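Local coordinates for protein killer cell lectin-like receptor 3 (Mus musculus, PDB 3C8J) that serves as a disulfide-linked homodimeric receptor on natural killer cells that recognises class I MHC molecules through a C-type lectin-like domain, at residues Y92-N97 with Y191-K196; P114-E119 with Y136-S141. The protein carries 4 engineered substitutions. All blocks are in the same frame, centred on the assembly; numbering follows the deposited sequence.

Contact 1 of 2, residues Y92-N97 with Y191-K196; sequences YYFIMN and YCICGK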
# COMPACT_ATOMS: atom_id res chain seq x y z
N TYR A 92 2.98 0.37 7.50
CA TYR A 92 3.26 1.37 8.50
C TYR A 92 2.15 1.45 9.55
O TYR A 92 0.99 1.13 9.27
CB TYR A 92 3.39 2.76 7.85
CG TYR A 92 4.28 2.83 6.65
CD1 TYR A 92 3.79 2.56 5.39
CD2 TYR A 92 5.63 3.19 6.77
CE1 TYR A 92 4.62 2.63 4.26
CE2 TYR A 92 6.47 3.28 5.65
CZ TYR A 92 5.95 2.99 4.41
OH TYR A 92 6.76 3.05 3.30
N TYR A 93 2.54 1.90 10.74
CA TYR A 93 1.64 2.31 11.80
C TYR A 93 1.81 3.81 11.97
O TYR A 93 2.94 4.30 12.17
CB TYR A 93 2.02 1.67 13.14
CG TYR A 93 1.39 0.33 13.43
CD1 TYR A 93 2.16 -0.82 13.41
CD2 TYR A 93 0.05 0.21 13.75
CE1 TYR A 93 1.61 -2.05 13.68
CE2 TYR A 93 -0.52 -1.04 14.02
CZ TYR A 93 0.28 -2.15 13.98
OH TYR A 93 -0.22 -3.40 14.24
N PHE A 94 0.72 4.55 11.93
CA PHE A 94 0.82 5.96 12.26
C PHE A 94 0.19 6.08 13.62
O PHE A 94 -1.02 5.89 13.76
CB PHE A 94 0.15 6.84 11.21
CG PHE A 94 0.68 6.62 9.81
CD1 PHE A 94 0.21 5.59 9.04
CD2 PHE A 94 1.64 7.46 9.26
CE1 PHE A 94 0.70 5.38 7.75
CE2 PHE A 94 2.12 7.26 7.96
CZ PHE A 94 1.66 6.22 7.22
N ILE A 95 1.02 6.34 14.62
CA ILE A 95 0.55 6.46 15.99
C ILE A 95 0.25 7.92 16.28
O ILE A 95 1.15 8.77 16.31
CB ILE A 95 1.56 5.86 16.99
CG1 ILE A 95 1.91 4.44 16.55
CG2 ILE A 95 0.99 5.87 18.41
CD1 ILE A 95 2.61 3.63 17.58
N MET A 96 -1.04 8.19 16.49
CA MET A 96 -1.60 9.53 16.52
C MET A 96 -1.79 10.10 17.94
O MET A 96 -2.77 10.80 18.21
CB MET A 96 -2.91 9.53 15.73
CG MET A 96 -2.73 9.13 14.26
SD MET A 96 -1.61 10.16 13.26
CE MET A 96 -2.64 11.55 12.75
N ASN A 97 -0.85 9.76 18.83
CA ASN A 97 -0.66 10.42 20.14
C ASN A 97 0.70 11.05 20.12
O ASN A 97 1.63 10.48 19.56
CB ASN A 97 -0.62 9.43 21.31
CG ASN A 97 -1.73 8.43 21.27
OD1 ASN A 97 -1.68 7.48 20.48
ND2 ASN A 97 -2.73 8.62 22.13
N TYR A 191 3.69 13.06 16.94
CA TYR A 191 3.19 11.78 16.45
C TYR A 191 4.38 10.87 16.12
O TYR A 191 5.54 11.22 16.36
CB TYR A 191 2.36 12.01 15.20
CG TYR A 191 1.14 12.85 15.40
CD1 TYR A 191 0.71 13.70 14.38
CD2 TYR A 191 0.39 12.79 16.57
CE1 TYR A 191 -0.44 14.47 14.53
CE2 TYR A 191 -0.76 13.56 16.74
CZ TYR A 191 -1.17 14.40 15.71
OH TYR A 191 -2.31 15.17 15.85
N CYS A 192 4.09 9.72 15.55
CA CYS A 192 5.07 8.67 15.44
C CYS A 192 4.70 7.72 14.31
O CYS A 192 3.53 7.33 14.18
CB CYS A 192 5.08 7.95 16.78
SG CYS A 192 6.03 6.49 16.86
N ILE A 193 5.69 7.36 13.49
CA ILE A 193 5.50 6.40 12.40
C ILE A 193 6.35 5.14 12.56
O ILE A 193 7.57 5.22 12.67
CB ILE A 193 5.85 6.98 11.00
CG1 ILE A 193 5.22 8.37 10.82
CG2 ILE A 193 5.37 6.01 9.91
CD1 ILE A 193 5.43 8.98 9.45
N CYS A 194 5.69 3.98 12.56
CA CYS A 194 6.39 2.71 12.60
C CYS A 194 6.38 2.12 11.21
O CYS A 194 5.40 2.28 10.50
CB CYS A 194 5.71 1.74 13.57
SG CYS A 194 5.29 2.39 15.20
N GLY A 195 7.43 1.42 10.81
CA GLY A 195 7.46 0.84 9.49
C GLY A 195 8.13 -0.52 9.43
O GLY A 195 8.97 -0.81 10.25
N LYS A 196 7.75 -1.35 8.47
CA LYS A 196 8.35 -2.67 8.33
C LYS A 196 8.14 -3.29 6.93
O LYS A 196 7.02 -3.31 6.44
CB LYS A 196 7.87 -3.58 9.45
CG LYS A 196 7.69 -5.06 9.09
CD LYS A 196 8.12 -5.97 10.23
CE LYS A 196 9.59 -6.31 10.10
NZ LYS A 196 9.99 -7.36 11.07

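Contact 2 of 2, residues P114-E119 with Y136-S141; sequences PILKIE and YWIGLS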
# COMPACT_ATOMS: atom_id res chain seq x y z
N PRO A 114 9.21 -1.68 14.07
CA PRO A 114 10.06 -0.65 14.67
C PRO A 114 9.87 0.76 14.07
O PRO A 114 9.31 0.91 12.99
CB PRO A 114 11.48 -1.18 14.43
CG PRO A 114 11.30 -2.65 13.95
CD PRO A 114 9.98 -2.63 13.24
N ILE A 115 10.34 1.78 14.79
CA ILE A 115 10.22 3.17 14.35
C ILE A 115 10.77 3.33 12.93
O ILE A 115 11.74 2.69 12.56
CB ILE A 115 10.84 4.15 15.41
CG1 ILE A 115 10.60 5.62 15.07
CG2 ILE A 115 12.32 3.84 15.70
CD1 ILE A 115 11.17 6.59 16.14
N LEU A 116 10.13 4.18 12.14
CA LEU A 116 10.36 4.21 10.69
C LEU A 116 11.78 4.45 10.23
O LEU A 116 12.46 5.39 10.65
CB LEU A 116 9.43 5.21 10.02
CG LEU A 116 9.51 5.26 8.49
CD1 LEU A 116 9.02 3.99 7.85
CD2 LEU A 116 8.77 6.46 7.97
N LYS A 117 12.21 3.58 9.32
CA LYS A 117 13.36 3.83 8.47
C LYS A 117 12.87 4.15 7.06
O LYS A 117 12.04 3.44 6.51
CB LYS A 117 14.30 2.62 8.50
CG LYS A 117 15.20 2.47 7.28
CD LYS A 117 16.66 2.34 7.68
CE LYS A 117 17.43 1.70 6.57
NZ LYS A 117 18.88 1.94 6.73
N ILE A 118 13.36 5.25 6.49
CA ILE A 118 12.97 5.66 5.14
C ILE A 118 14.11 5.31 4.20
O ILE A 118 15.24 5.68 4.45
CB ILE A 118 12.63 7.16 5.04
CG1 ILE A 118 11.47 7.51 5.99
CG2 ILE A 118 12.22 7.50 3.63
CD1 ILE A 118 10.96 8.96 5.93
N GLU A 119 13.80 4.58 3.12
CA GLU A 119 14.82 4.07 2.20
C GLU A 119 15.24 5.06 1.14
O GLU A 119 16.43 5.23 0.88
CB GLU A 119 14.38 2.76 1.54
CG GLU A 119 14.12 1.61 2.50
CD GLU A 119 15.36 1.13 3.25
OE1 GLU A 119 16.49 1.67 3.02
OE2 GLU A 119 15.21 0.19 4.08
N TYR A 136 5.83 13.96 12.70
CA TYR A 136 5.96 12.55 13.03
C TYR A 136 7.42 12.17 13.29
O TYR A 136 8.29 12.33 12.42
CB TYR A 136 5.41 11.69 11.87
CG TYR A 136 3.95 11.90 11.58
CD1 TYR A 136 3.52 13.03 10.91
CD2 TYR A 136 3.01 10.95 11.94
CE1 TYR A 136 2.19 13.25 10.63
CE2 TYR A 136 1.65 11.15 11.64
CZ TYR A 136 1.27 12.31 10.98
OH TYR A 136 -0.03 12.56 10.70
N TRP A 137 7.70 11.66 14.48
CA TRP A 137 9.01 11.12 14.75
C TRP A 137 9.28 9.96 13.79
O TRP A 137 8.37 9.19 13.44
CB TRP A 137 9.09 10.63 16.19
CG TRP A 137 9.11 11.72 17.22
CD1 TRP A 137 8.24 11.87 18.25
CD2 TRP A 137 10.07 12.80 17.35
NE1 TRP A 137 8.59 12.96 19.02
CE2 TRP A 137 9.71 13.55 18.48
CE3 TRP A 137 11.19 13.20 16.61
CZ2 TRP A 137 10.41 14.69 18.90
CZ3 TRP A 137 11.89 14.33 17.02
CH2 TRP A 137 11.50 15.06 18.16
N ILE A 138 10.52 9.88 13.31
CA ILE A 138 10.96 8.74 12.51
C ILE A 138 12.27 8.21 13.11
O ILE A 138 12.85 8.86 13.97
CB ILE A 138 11.09 9.07 11.00
CG1 ILE A 138 12.15 10.14 10.74
CG2 ILE A 138 9.76 9.53 10.45
CD1 ILE A 138 12.39 10.37 9.25
N GLY A 139 12.70 7.03 12.68
CA GLY A 139 13.83 6.34 13.31
C GLY A 139 15.19 6.86 12.86
O GLY A 139 16.03 6.09 12.40
N LEU A 140 15.39 8.17 12.98
CA LEU A 140 16.68 8.77 12.72
C LEU A 140 17.04 9.68 13.88
O LEU A 140 16.39 10.72 14.09
CB LEU A 140 16.69 9.52 11.39
CG LEU A 140 17.98 10.26 11.01
CD1 LEU A 140 19.09 9.28 10.82
CD2 LEU A 140 17.77 11.06 9.74
N SER A 141 18.07 9.29 14.62
CA SER A 141 18.49 10.01 15.82
C SER A 141 19.99 10.22 15.86
O SER A 141 20.74 9.51 15.19
CB SER A 141 18.05 9.25 17.07
OG SER A 141 18.57 7.94 17.08

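Contact 1 of 2, residues Y92-N97 with Y191-K196
Phe94 and Ile193 stand side by side on one face of an antiparallel strand pair and point the same way, the ring's CD2-CE2 side running along the isoleucine; Phe94 CE2 lies 4.0 Å from Ile193 CG2. On the same face Tyr92 sits opposite Gly195, which has no side chain there, and Tyr92 CD2 comes to 4.0 Å from Gly195 CA. The hydroxyl of Tyr92 is hydrogen-bonded to Glu123 of helix 121-130.

The other face carries Tyr93, Ile95, Cys192 and Cys194. With CG1 beside the backbone N (chi1 -52°), Ile95 extends CD1 to within 3.8 Å of Cys194 SG, while Tyr93 CB rests 3.7 Å from Cys194 CB. These are the strands that bring the chain ends together in a C-type lectin-like domain, and Cys192 and Cys194 tie strand 190-197 to helix 101-110 through disulfides with Cys104 and Cys108. Tyr93 and Cys194 exchange two backbone hydrogen bonds, and Ile95 N gives a 2.7 Å bond to Cys192 O; the return bond from Cys192 N to Ile95 O is weak.

At the far end Met96 folds back at CB-CG and CG-SD (chi2 -59°, chi3 -83°) and lays its flexible thioether over one face of the Tyr191 ring. SD sits above the ring, 4.5 Å from its centroid, in a Met-aromatic contact, and CE lies toward the rim, nearest Tyr191 CE1.

Contact 2 of 2, residues P114-E119 with Y136-S141
Ile115 holds CG1 anti to its own nitrogen (chi1 -174°) and extends the chain straight on through chi2, which carries CD1 to the Ile138-Gly139 peptide: Ile115 CD1 is 3.6 Å from Ile138 O, and Ile115 CG1 is 3.5 Å from Gly139 N. Ile138 takes the less common setting with CG1 between its backbone N and carbonyl carbon (chi1 63°), which directs CG2 to Leu116 and the CG1-CD1 branch to Ile118. Ile138 CG2 meets Leu116 CD2 at 4.1 Å, the two side chains slanting across one another, whereas Ile138 CD1 touches Ile118 CD1 at 3.9 Å, nearly at right angles.

An inverse gamma turn centred on Gly139 bends strand 136-143 of the lectin-like domain round a corner against the loop that joins helices 101-110 and 121-130. The N-H of Gly139 makes a 2.6 Å hydrogen bond to Leu116 O, on a lone pair in the carbonyl plane. Having no side chain, Gly139 brings its bare backbone close to Ile115 and Leu116. Apolar side chains suit the buried surroundings: Leu127 of helix 121-130 touches both Leu116 and Ile118, and Trp101 borders Ile115 while its NE1 donates to Ile138 O.

Following the chain from its N terminus, residues 92-97 lead through helix 101-110 to the loop 114-119, then through helix 121-130 to residues 136-141. Here contact 2 closes a short loop that holds this second helix. The chain continues through further strands and the short helix 160-164 before 191-196 returns beside 92-97, so contact 1 closes a much longer loop, within which contact 2 lies entirely. Strand 190-197 joins the two: it pairs antiparallel with 90-96 and parallel with 136-143. Probable backbone hydrogen bonds link Ile193 O to Leu116 N and Tyr191 O to Trp137 N, tying the C-terminal strand to the inter-helix loop and to strand 136-143.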